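Local coordinates for cellulase IBT99 (Metagenomes, PDB 6WBT), which probably hydrolyses 6-phospho-alpha-glucosides as a family 4 glycoside hydrolase with NAD and a manganese ion, and binds glucose-6-phosphate in its pocket, at residues 96-101 and 284-289; 407-412 and 423-428; 191-196 and 207-212; 337-342 and 362-367. All blocks are in the same frame, centred on the assembly; numbering follows the deposited sequence.

Contacts 2 and 4 are buried, contacts 1 and 3 only partly so, and their chemistry differs accordingly. Contact 2 packs two helices through aliphatic groups and one ring, while contact 1 sets a buried carboxylate against the start of a helix beside the sugar phosphate. Their helices meet where Leu-427 packs on Ile-100 and Cys-101. Contacts 3 and 4 both pair antiparallel strands, with centres about 15 Å apart, and both touch the third subunit. Contact 3 belongs to a small hairpin sheet and contact 4 to the large mixed sheet; the salt bridge from Asp-195 to Arg-339 ties them together. Contact 1 lies on the opposite side of the chain's centre from both.

Contact 1 of 4, residues 96-101 and 284-289. With G6P (6-O-phosphono-alpha-D-glucopyranose), chain F.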
# COMPACT_ATOMS: atom_id res chain seq x y z
N LYS A 96 -19.75 -35.04 -13.64
CA LYS A 96 -18.44 -35.55 -14.02
C LYS A 96 -17.33 -34.84 -13.26
O LYS A 96 -16.30 -35.44 -12.97
CB LYS A 96 -18.24 -35.40 -15.53
CG LYS A 96 -17.05 -36.18 -16.07
CD LYS A 96 -17.14 -37.65 -15.69
CE LYS A 96 -15.90 -38.41 -16.12
NZ LYS A 96 -15.96 -39.83 -15.67
N ASP A 97 -17.52 -33.56 -12.94
CA ASP A 97 -16.55 -32.85 -12.10
C ASP A 97 -16.55 -33.40 -10.68
O ASP A 97 -15.48 -33.59 -10.09
CB ASP A 97 -16.85 -31.35 -12.09
CG ASP A 97 -16.76 -30.73 -13.47
OD1 ASP A 97 -16.37 -31.44 -14.42
OD2 ASP A 97 -17.09 -29.54 -13.61
N GLU A 98 -17.73 -33.67 -10.13
CA GLU A 98 -17.81 -34.19 -8.77
C GLU A 98 -17.27 -35.61 -8.68
O GLU A 98 -16.66 -35.98 -7.67
CB GLU A 98 -19.26 -34.13 -8.27
CG GLU A 98 -19.79 -32.71 -8.10
CD GLU A 98 -21.29 -32.68 -7.89
OE1 GLU A 98 -22.00 -33.48 -8.54
OE2 GLU A 98 -21.77 -31.86 -7.08
N GLN A 99 -17.48 -36.42 -9.72
CA GLN A 99 -17.02 -37.80 -9.68
C GLN A 99 -15.50 -37.88 -9.83
O GLN A 99 -14.86 -38.74 -9.20
CB GLN A 99 -17.71 -38.62 -10.77
CG GLN A 99 -19.11 -39.07 -10.42
CD GLN A 99 -19.72 -39.97 -11.47
OE1 GLN A 99 -20.42 -40.93 -11.16
NE2 GLN A 99 -19.45 -39.66 -12.74
N ILE A 100 -14.91 -37.01 -10.65
CA ILE A 100 -13.46 -37.03 -10.83
C ILE A 100 -12.76 -36.63 -9.54
O ILE A 100 -11.72 -37.19 -9.18
CB ILE A 100 -13.06 -36.12 -12.01
CG1 ILE A 100 -13.44 -36.78 -13.33
CG2 ILE A 100 -11.57 -35.81 -11.97
CD1 ILE A 100 -13.04 -35.98 -14.55
N CYS A 101 -13.33 -35.67 -8.80
CA CYS A 101 -12.73 -35.25 -7.54
C CYS A 101 -12.80 -36.36 -6.50
O CYS A 101 -11.80 -36.66 -5.84
CB CYS A 101 -13.43 -33.98 -7.03
SG CYS A 101 -13.23 -32.54 -8.09
N ASN A 284 -23.59 -41.04 -6.23
CA ASN A 284 -24.77 -40.19 -6.03
C ASN A 284 -24.27 -38.84 -5.52
O ASN A 284 -24.52 -38.42 -4.39
CB ASN A 284 -25.77 -40.82 -5.06
CG ASN A 284 -27.08 -40.05 -4.98
OD1 ASN A 284 -27.33 -39.34 -4.00
ND2 ASN A 284 -27.93 -40.21 -5.98
N THR A 285 -23.56 -38.12 -6.39
CA THR A 285 -23.08 -36.80 -6.05
C THR A 285 -24.24 -35.81 -6.04
O THR A 285 -25.38 -36.13 -6.40
CB THR A 285 -22.01 -36.36 -7.04
OG1 THR A 285 -22.56 -36.34 -8.36
CG2 THR A 285 -20.84 -37.32 -7.01
N ARG A 286 -23.94 -34.58 -5.61
CA ARG A 286 -24.97 -33.55 -5.52
C ARG A 286 -25.56 -33.22 -6.88
O ARG A 286 -26.76 -32.97 -7.00
CB ARG A 286 -24.38 -32.29 -4.87
CG ARG A 286 -25.34 -31.12 -4.79
CD ARG A 286 -26.63 -31.50 -4.07
NE ARG A 286 -27.62 -30.43 -4.10
CZ ARG A 286 -28.85 -30.54 -3.62
NH1 ARG A 286 -29.25 -31.68 -3.07
NH2 ARG A 286 -29.69 -29.51 -3.68
N GLY A 287 -24.73 -33.23 -7.92
CA GLY A 287 -25.24 -32.99 -9.26
C GLY A 287 -26.22 -34.05 -9.71
O GLY A 287 -27.19 -33.76 -10.41
N MSE A 288 -25.98 -35.30 -9.31
CA MSE A 288 -26.89 -36.39 -9.62
C MSE A 288 -28.21 -36.24 -8.89
O MSE A 288 -29.26 -36.65 -9.39
CB MSE A 288 -26.24 -37.74 -9.27
CG MSE A 288 -25.17 -38.19 -10.25
SE MSE A 288 -24.29 -39.82 -9.66
CE MSE A 288 -23.58 -40.42 -11.37
N GLN A 289 -28.15 -35.65 -7.69
CA GLN A 289 -29.36 -35.47 -6.90
C GLN A 289 -30.29 -34.44 -7.53
O GLN A 289 -31.51 -34.65 -7.57
CB GLN A 289 -28.99 -35.06 -5.47
CG GLN A 289 -28.12 -36.08 -4.76
CD GLN A 289 -27.57 -35.56 -3.45
OE1 GLN A 289 -28.15 -34.68 -2.81
NE2 GLN A 289 -26.42 -36.10 -3.03
C1 G6P F . -27.02 -21.60 -3.20
C2 G6P F . -25.60 -21.34 -3.70
C3 G6P F . -25.41 -21.86 -5.12
C4 G6P F . -25.89 -23.31 -5.22
C5 G6P F . -27.32 -23.41 -4.71
C6 G6P F . -27.89 -24.82 -4.82
O1 G6P F . -27.94 -20.81 -3.96
O2 G6P F . -25.32 -19.94 -3.66
O3 G6P F . -24.03 -21.78 -5.48
O4 G6P F . -25.83 -23.74 -6.59
O5 G6P F . -27.35 -22.98 -3.34
O6 G6P F . -26.98 -25.68 -5.51
P G6P F . -27.50 -27.11 -6.05
O1P G6P F . -26.35 -28.04 -5.77
O2P G6P F . -27.79 -26.87 -7.51
O3P G6P F . -28.73 -27.38 -5.21
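Glu-98 reaches from its helix to the start of helix 286-291 and grips it with a single oxygen. OE1 accepts from two donors: the Thr-285 hydroxyl, with OG1 at 2.9 Å from OE1, and the backbone N of Gly-287, 2.8 Å from that same OE1. The amide meets OE1 on its syn lone pair, whereas the hydroxyl comes in 44° above the carboxylate plane. Beyond CG the glutamate chain is extended (chi2 168°), which carries the carboxylate across to this helix end. Thr-285 is the N-cap residue, and the N-terminal amides of the helix would probably stabilise a negative charge on Glu-98. With an alanine here, the Thr-285 hydroxyl and the Gly-287 amide would probably lose their shared acceptor, leaving the helix start less firmly tied. OE2 lies against Arg-286 CB at 3.4 Å, but the guanidinium of that arginine turns to the ligand. Its NE donates to O1P of the glucose-6-phosphate at 3.2 Å, and NH2 bonds to O3P at 2.8 Å; NH1 turns to Gln-289 OE1 and makes a salt bridge with Asp-241. Glu-98 thus appears to act in the second shell, tying down the backbone of the arginine that binds the phosphate. One residue on, Gln-99 CG rests at 4.2 Å from Thr-285 CG2, and the Met-288 side chain, a selenomethionine, crosses that of Gln-99 at about a right angle. Helix 90-103 itself supplies Arg-94 to the glucose-6-phosphate; on other sides it is covered by helices 114-136 and 421-434, while Arg-286 leans on helix 242-249.

Contact 2 of 4, residues 407-412 and 423-428; sequences KALMAF and VAKKLL
Leu-428 puts its CD1 methyl over one face of the Phe-412 ring, a CH-pi contact 4.1 Å from the ring centroid and 26° off its normal. With CG anti to its own backbone N (chi1 177°), the leucine stretches across to the other helix and meets the phenylalanine at about a right angle. Aliphatic contacts follow. CD1 of Leu-428 also touches Ala-408 CB at 3.8 Å, and its other methyl, CD2, lies 3.9 Å from Leu-409 CB, so the forked end straddles neighbouring positions of helix 405-414. Helices 405-414 and 421-434 form a helix-loop-helix unit; their segments cross at 121° with axes 8.8 Å apart, an approach consistent with the alanines at the crossing, Ala-408 and Ala-424. Ala-424 CB, for instance, sits 3.7 Å from Phe-412 CB. Contacts onto backbone come next: Leu-409 CD1 lies over the Ala-424 to Lys-425 peptide, 3.7 Å from Lys-425 N. Lys-425 adds the aliphatic root of its chain, CB being 3.8 Å from Leu-409 CD1. Beyond the pair, Phe-412 packs on Ala-114, Met-117 and Thr-118 of helix 114-136, and Met-257 of the second subunit covers both Leu-409 and Lys-425.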
# COMPACT_ATOMS: atom_id res chain seq x y z
N LYS A 407 0.16 -22.51 -15.12
CA LYS A 407 -0.67 -21.65 -14.28
C LYS A 407 -1.86 -22.42 -13.73
O LYS A 407 -2.30 -22.18 -12.59
CB LYS A 407 -1.15 -20.44 -15.09
CG LYS A 407 -0.04 -19.50 -15.52
CD LYS A 407 0.20 -18.39 -14.50
CE LYS A 407 1.23 -17.39 -15.00
NZ LYS A 407 1.30 -16.18 -14.14
N ALA A 408 -2.41 -23.35 -14.51
CA ALA A 408 -3.51 -24.18 -14.02
C ALA A 408 -3.04 -25.12 -12.92
O ALA A 408 -3.75 -25.33 -11.93
CB ALA A 408 -4.13 -24.97 -15.17
N LEU A 409 -1.85 -25.70 -13.07
CA LEU A 409 -1.29 -26.55 -12.02
C LEU A 409 -1.03 -25.74 -10.75
O LEU A 409 -1.20 -26.25 -9.64
CB LEU A 409 -0.01 -27.22 -12.51
CG LEU A 409 0.69 -28.16 -11.53
CD1 LEU A 409 -0.23 -29.30 -11.13
CD2 LEU A 409 1.98 -28.69 -12.12
N MSE A 410 -0.62 -24.49 -10.90
CA MSE A 410 -0.41 -23.60 -9.77
C MSE A 410 -1.73 -23.27 -9.08
O MSE A 410 -1.78 -23.09 -7.87
CB MSE A 410 0.29 -22.32 -10.22
CG MSE A 410 1.77 -22.50 -10.54
SE MSE A 410 2.59 -20.87 -11.23
CE MSE A 410 4.46 -21.42 -11.13
N ALA A 411 -2.80 -23.19 -9.88
CA ALA A 411 -4.12 -22.91 -9.32
C ALA A 411 -4.64 -24.09 -8.52
O ALA A 411 -5.25 -23.91 -7.46
CB ALA A 411 -5.09 -22.54 -10.44
N PHE A 412 -4.42 -25.31 -9.01
CA PHE A 412 -4.89 -26.49 -8.29
C PHE A 412 -4.04 -26.77 -7.06
O PHE A 412 -4.56 -27.19 -6.02
CB PHE A 412 -4.90 -27.70 -9.23
CG PHE A 412 -6.11 -27.76 -10.13
CD1 PHE A 412 -6.33 -26.77 -11.07
CD2 PHE A 412 -7.01 -28.81 -10.04
CE1 PHE A 412 -7.44 -26.82 -11.90
CE2 PHE A 412 -8.11 -28.86 -10.86
CZ PHE A 412 -8.33 -27.87 -11.80
N VAL A 423 -1.35 -34.53 -6.25
CA VAL A 423 -2.77 -34.75 -6.50
C VAL A 423 -3.32 -33.66 -7.42
O VAL A 423 -4.27 -33.90 -8.18
CB VAL A 423 -3.53 -34.81 -5.16
CG1 VAL A 423 -5.00 -35.16 -5.39
CG2 VAL A 423 -2.88 -35.83 -4.23
N ALA A 424 -2.74 -32.46 -7.37
CA ALA A 424 -3.19 -31.38 -8.23
C ALA A 424 -2.94 -31.68 -9.71
O ALA A 424 -3.73 -31.27 -10.56
CB ALA A 424 -2.49 -30.07 -7.84
N LYS A 425 -1.86 -32.40 -10.02
CA LYS A 425 -1.57 -32.72 -11.42
C LYS A 425 -2.48 -33.84 -11.93
O LYS A 425 -2.99 -33.76 -13.05
CB LYS A 425 -0.11 -33.12 -11.58
CG LYS A 425 0.37 -33.18 -13.02
CD LYS A 425 1.67 -33.94 -13.15
CE LYS A 425 2.27 -33.81 -14.54
NZ LYS A 425 2.73 -32.42 -14.81
N LYS A 426 -2.68 -34.88 -11.12
CA LYS A 426 -3.56 -35.97 -11.53
C LYS A 426 -5.00 -35.50 -11.68
O LYS A 426 -5.73 -36.01 -12.54
CB LYS A 426 -3.47 -37.12 -10.53
CG LYS A 426 -2.15 -37.87 -10.58
CD LYS A 426 -1.83 -38.54 -9.25
CE LYS A 426 -2.92 -39.51 -8.83
NZ LYS A 426 -2.60 -40.14 -7.52
N LEU A 427 -5.43 -34.54 -10.86
CA LEU A 427 -6.76 -33.98 -11.01
C LEU A 427 -6.84 -33.03 -12.20
O LEU A 427 -7.83 -33.03 -12.93
CB LEU A 427 -7.17 -33.25 -9.73
CG LEU A 427 -8.03 -34.06 -8.75
CD1 LEU A 427 -8.11 -33.37 -7.40
CD2 LEU A 427 -9.42 -34.28 -9.32
N LEU A 428 -5.79 -32.23 -12.42
CA LEU A 428 -5.80 -31.30 -13.54
C LEU A 428 -5.85 -32.04 -14.87
O LEU A 428 -6.69 -31.73 -15.73
CB LEU A 428 -4.57 -30.39 -13.48
CG LEU A 428 -4.40 -29.39 -14.63
CD1 LEU A 428 -5.58 -28.43 -14.69
CD2 LEU A 428 -3.09 -28.63 -14.50

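Contact 3 of 4, residues 191-196 and 207-212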
# COMPACT_ATOMS: atom_id res chain seq x y z
N ASP A 191 -36.42 -6.90 7.75
CA ASP A 191 -35.78 -6.16 8.83
C ASP A 191 -34.34 -6.59 9.08
O ASP A 191 -33.70 -6.04 9.99
CB ASP A 191 -36.59 -6.30 10.12
CG ASP A 191 -38.06 -5.97 9.93
OD1 ASP A 191 -38.38 -5.13 9.06
OD2 ASP A 191 -38.90 -6.56 10.65
N ILE A 192 -33.83 -7.55 8.33
CA ILE A 192 -32.49 -8.07 8.55
C ILE A 192 -31.50 -7.29 7.70
O ILE A 192 -31.83 -6.78 6.62
CB ILE A 192 -32.43 -9.59 8.26
CG1 ILE A 192 -31.52 -10.30 9.27
CG2 ILE A 192 -31.96 -9.87 6.84
CD1 ILE A 192 -32.04 -10.27 10.70
N GLU A 193 -30.27 -7.18 8.21
CA GLU A 193 -29.18 -6.51 7.52
C GLU A 193 -27.89 -6.85 8.24
O GLU A 193 -27.84 -6.80 9.47
CB GLU A 193 -29.39 -4.99 7.46
CG GLU A 193 -28.16 -4.21 7.02
CD GLU A 193 -28.45 -2.75 6.74
OE1 GLU A 193 -29.42 -2.46 6.00
OE2 GLU A 193 -27.70 -1.89 7.24
N SER A 194 -26.87 -7.22 7.48
CA SER A 194 -25.64 -7.72 8.06
C SER A 194 -24.44 -7.08 7.37
O SER A 194 -24.51 -6.67 6.21
CB SER A 194 -25.55 -9.25 7.93
OG SER A 194 -25.59 -9.65 6.57
N ASP A 195 -23.34 -7.00 8.12
CA ASP A 195 -22.04 -6.61 7.60
C ASP A 195 -21.26 -7.86 7.23
O ASP A 195 -21.21 -8.82 8.00
CB ASP A 195 -21.27 -5.78 8.64
CG ASP A 195 -22.04 -4.57 9.11
OD1 ASP A 195 -22.65 -3.89 8.26
OD2 ASP A 195 -22.05 -4.31 10.33
N TYR A 196 -20.64 -7.84 6.05
CA TYR A 196 -20.11 -9.05 5.45
C TYR A 196 -18.88 -8.71 4.62
O TYR A 196 -18.79 -7.64 4.03
CB TYR A 196 -21.19 -9.73 4.60
CG TYR A 196 -20.79 -11.01 3.91
CD1 TYR A 196 -20.21 -10.99 2.65
CD2 TYR A 196 -21.02 -12.25 4.50
CE1 TYR A 196 -19.85 -12.16 2.01
CE2 TYR A 196 -20.67 -13.42 3.87
CZ TYR A 196 -20.08 -13.37 2.62
OH TYR A 196 -19.73 -14.54 1.98
N HIS A 207 -21.31 -8.58 11.62
CA HIS A 207 -22.40 -8.10 12.46
C HIS A 207 -23.72 -8.36 11.75
O HIS A 207 -23.81 -8.21 10.53
CB HIS A 207 -22.27 -6.61 12.78
CG HIS A 207 -21.08 -6.27 13.62
ND1 HIS A 207 -19.94 -5.69 13.11
CD2 HIS A 207 -20.85 -6.44 14.95
CE1 HIS A 207 -19.06 -5.51 14.08
NE2 HIS A 207 -19.59 -5.96 15.21
N VAL A 208 -24.74 -8.74 12.52
CA VAL A 208 -26.09 -8.95 12.01
C VAL A 208 -27.06 -8.24 12.94
O VAL A 208 -26.92 -8.32 14.17
CB VAL A 208 -26.45 -10.45 11.89
CG1 VAL A 208 -27.83 -10.62 11.28
CG2 VAL A 208 -25.40 -11.19 11.07
N ARG A 209 -28.04 -7.55 12.37
CA ARG A 209 -28.99 -6.77 13.15
C ARG A 209 -30.39 -6.91 12.58
O ARG A 209 -30.58 -6.86 11.36
CB ARG A 209 -28.57 -5.29 13.20
CG ARG A 209 -28.20 -4.71 11.85
CD ARG A 209 -27.50 -3.37 11.98
NE ARG A 209 -26.92 -2.94 10.71
CZ ARG A 209 -25.70 -3.26 10.30
NH1 ARG A 209 -25.25 -2.82 9.13
NH2 ARG A 209 -24.92 -4.02 11.05
N CYS A 210 -31.36 -7.09 13.47
CA CYS A 210 -32.78 -7.16 13.11
C CYS A 210 -33.46 -5.90 13.62
O CYS A 210 -33.39 -5.59 14.82
CB CYS A 210 -33.43 -8.41 13.70
SG CYS A 210 -35.25 -8.36 13.75
N LYS A 211 -34.12 -5.17 12.71
CA LYS A 211 -34.78 -3.91 13.04
C LYS A 211 -33.80 -2.93 13.68
O LYS A 211 -34.13 -2.20 14.62
CB LYS A 211 -36.00 -4.13 13.94
CG LYS A 211 -37.21 -4.70 13.21
CD LYS A 211 -38.30 -5.16 14.16
CE LYS A 211 -38.91 -4.01 14.95
NZ LYS A 211 -40.01 -4.47 15.83
N GLY A 212 -32.57 -2.91 13.16
CA GLY A 212 -31.53 -2.05 13.67
C GLY A 212 -30.83 -2.54 14.92
O GLY A 212 -29.72 -2.07 15.22
O HOH W 1 -29.37 -1.61 9.95
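Arg-209 holds Asp-195 end-on, NH1 to OD1 at 2.9 Å and NH2 to OD2 at 3.0 Å. Both oxygens lie near the guanidinium plane, yet the carboxylate is turned 45° against it; OD1 also has a salt bridge to Arg-339. NH1 makes a second salt bridge, to Glu-193 OE2 at 3.2 Å on that oxygen's anti lone pair, and OE2 is also bound by Arg-337 of the third subunit. A water accepts from Arg-209 NE and donates weakly to the same OE2. The arginine's CG stands between backbone N and carbonyl carbon (chi1 47°), bringing it to Glu-193 O, which lies over one guanidinium face, toward its rim. A leucine in its place would probably leave Glu-193 and Asp-195 without the guanidinium that bridges them within the hairpin. Beneath runs the antiparallel hairpin: Arg-209 N bonds to Glu-193 O at 3.0 Å, Lys-211 N to Asp-191 O at 2.9 Å. On the other face, Ile-192 CD1 packs on Cys-210 CB at 3.8 Å and Ser-194 CB on Val-208 CG2 at 3.7 Å; Cys-210 is disulfide-bonded to Cys-187, Ser-194 OG bonds to Glu-178. The hairpin's charged face thus reaches the third subunit, its largely apolar one helix 173-184.

Contact 4 of 4, residues 337-342 and 362-367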
# COMPACT_ATOMS: atom_id res chain seq x y z
N ARG A 337 -31.09 2.64 -4.29
CA ARG A 337 -29.98 2.62 -3.34
C ARG A 337 -30.10 1.45 -2.37
O ARG A 337 -29.86 1.59 -1.17
CB ARG A 337 -29.86 3.95 -2.59
CG ARG A 337 -29.91 5.17 -3.49
CD ARG A 337 -28.86 5.09 -4.58
NE ARG A 337 -27.78 6.06 -4.39
CZ ARG A 337 -27.74 7.24 -4.98
NH1 ARG A 337 -28.71 7.61 -5.81
NH2 ARG A 337 -26.72 8.06 -4.75
N SER A 338 -30.48 0.29 -2.89
CA SER A 338 -30.62 -0.90 -2.06
C SER A 338 -29.25 -1.41 -1.63
O SER A 338 -28.32 -1.49 -2.44
CB SER A 338 -31.38 -1.99 -2.81
OG SER A 338 -31.58 -3.13 -1.99
N ARG A 339 -29.13 -1.76 -0.36
CA ARG A 339 -27.87 -2.23 0.21
C ARG A 339 -27.83 -3.76 0.12
O ARG A 339 -28.52 -4.45 0.87
CB ARG A 339 -27.73 -1.77 1.66
CG ARG A 339 -26.38 -2.05 2.28
CD ARG A 339 -26.34 -1.59 3.73
NE ARG A 339 -25.03 -1.78 4.34
CZ ARG A 339 -24.63 -2.91 4.92
NH1 ARG A 339 -25.45 -3.95 4.98
NH2 ARG A 339 -23.42 -2.99 5.45
N GLN A 340 -27.02 -4.27 -0.81
CA GLN A 340 -26.91 -5.70 -1.04
C GLN A 340 -25.45 -6.13 -0.97
O GLN A 340 -24.53 -5.31 -1.06
CB GLN A 340 -27.49 -6.10 -2.40
CG GLN A 340 -28.93 -5.66 -2.62
CD GLN A 340 -29.91 -6.35 -1.69
OE1 GLN A 340 -29.61 -7.40 -1.12
NE2 GLN A 340 -31.09 -5.76 -1.54
N LEU A 341 -25.24 -7.43 -0.81
CA LEU A 341 -23.91 -8.02 -0.78
C LEU A 341 -23.57 -8.46 -2.20
O LEU A 341 -24.00 -9.52 -2.66
CB LEU A 341 -23.85 -9.20 0.19
CG LEU A 341 -24.36 -8.96 1.61
CD1 LEU A 341 -24.20 -10.22 2.45
CD2 LEU A 341 -23.65 -7.79 2.26
N VAL A 342 -22.79 -7.64 -2.91
CA VAL A 342 -22.43 -7.89 -4.29
C VAL A 342 -20.92 -8.10 -4.39
O VAL A 342 -20.18 -7.87 -3.43
CB VAL A 342 -22.89 -6.76 -5.23
CG1 VAL A 342 -24.37 -6.47 -5.04
CG2 VAL A 342 -22.07 -5.51 -4.97
N PRO A 362 -20.92 -5.43 1.18
CA PRO A 362 -22.16 -4.67 1.00
C PRO A 362 -21.94 -3.42 0.17
O PRO A 362 -20.92 -2.74 0.28
CB PRO A 362 -22.57 -4.31 2.44
CG PRO A 362 -21.30 -4.39 3.22
CD PRO A 362 -20.53 -5.51 2.60
N GLY A 363 -22.92 -3.11 -0.68
CA GLY A 363 -22.87 -1.93 -1.51
C GLY A 363 -24.26 -1.45 -1.84
O GLY A 363 -25.24 -2.20 -1.76
N TYR A 364 -24.35 -0.17 -2.20
CA TYR A 364 -25.61 0.47 -2.53
C TYR A 364 -25.81 0.44 -4.05
O TYR A 364 -25.03 1.04 -4.79
CB TYR A 364 -25.64 1.91 -2.01
CG TYR A 364 -25.66 2.01 -0.50
CD1 TYR A 364 -24.48 1.90 0.23
CD2 TYR A 364 -26.85 2.20 0.19
CE1 TYR A 364 -24.50 1.98 1.61
CE2 TYR A 364 -26.87 2.29 1.57
CZ TYR A 364 -25.69 2.18 2.27
OH TYR A 364 -25.70 2.26 3.65
N VAL A 365 -26.85 -0.26 -4.49
CA VAL A 365 -27.12 -0.44 -5.91
C VAL A 365 -27.78 0.83 -6.44
O VAL A 365 -28.91 1.16 -6.08
CB VAL A 365 -28.01 -1.66 -6.17
CG1 VAL A 365 -28.37 -1.75 -7.64
CG2 VAL A 365 -27.31 -2.93 -5.71
N THR A 366 -27.06 1.55 -7.30
CA THR A 366 -27.56 2.75 -7.96
C THR A 366 -27.83 2.45 -9.43
O THR A 366 -27.47 1.40 -9.95
CB THR A 366 -26.56 3.90 -7.82
OG1 THR A 366 -25.51 3.73 -8.78
CG2 THR A 366 -25.96 3.93 -6.43
N ASP A 367 -28.47 3.41 -10.10
CA ASP A 367 -28.68 3.26 -11.54
C ASP A 367 -27.40 3.42 -12.34
O ASP A 367 -27.43 3.25 -13.56
CB ASP A 367 -29.73 4.27 -12.03
CG ASP A 367 -29.23 5.70 -11.96
OD1 ASP A 367 -28.79 6.14 -10.87
OD2 ASP A 367 -29.27 6.39 -13.00
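Arg-339 lies alongside Pro-362 across two antiparallel strands that extend the parallel, Rossmann-like strands of the large mixed sheet. With CG anti to the backbone N (chi1 -172°) and the chain extended to NE, the arginine lays one guanidinium face on the proline, whose CB is 3.4 Å from NH2. Its aliphatic part passes over one face of the Tyr-364 ring, CB being 4.2 Å from CE2, while the two flat groups stand 77° apart. The edge of that ring meets the main chain of segment 337-342, Tyr-364 CD2 lying 3.4 Å from Arg-337 O. On the same face Leu-341 CD2 packs on Pro-362 CB at 3.6 Å. At the far end, Thr-366 CG2 sits over one face of the Arg-337 guanidinium, 3.5 Å from NE. The backbone beneath is firmly paired: Gln-340 and Gly-363 exchange two bonds, Gln-340 N to Gly-363 O at 2.9 Å and Gly-363 N to Gln-340 O at 2.8 Å, and Val-365 N donates to Ser-338 O. Further out, the polar ends are positioned by other partners. Arg-339 hydrogen-bonds Ser-194 O and makes a salt bridge with Asp-195, both on strand 192-197, and Arg-337 makes one with Glu-193 of the third subunit. Tyr-364 bonds Glu-371 of that subunit and stacks on its Tyr-364, so this face of the sheet forms part of the subunit interface. The other face turns to helix 321-334, where Gln-340 packs on Phe-324 and Lys-327, and there Gln-340 NE2 donates to Ser-338 OG at 2.7 Å.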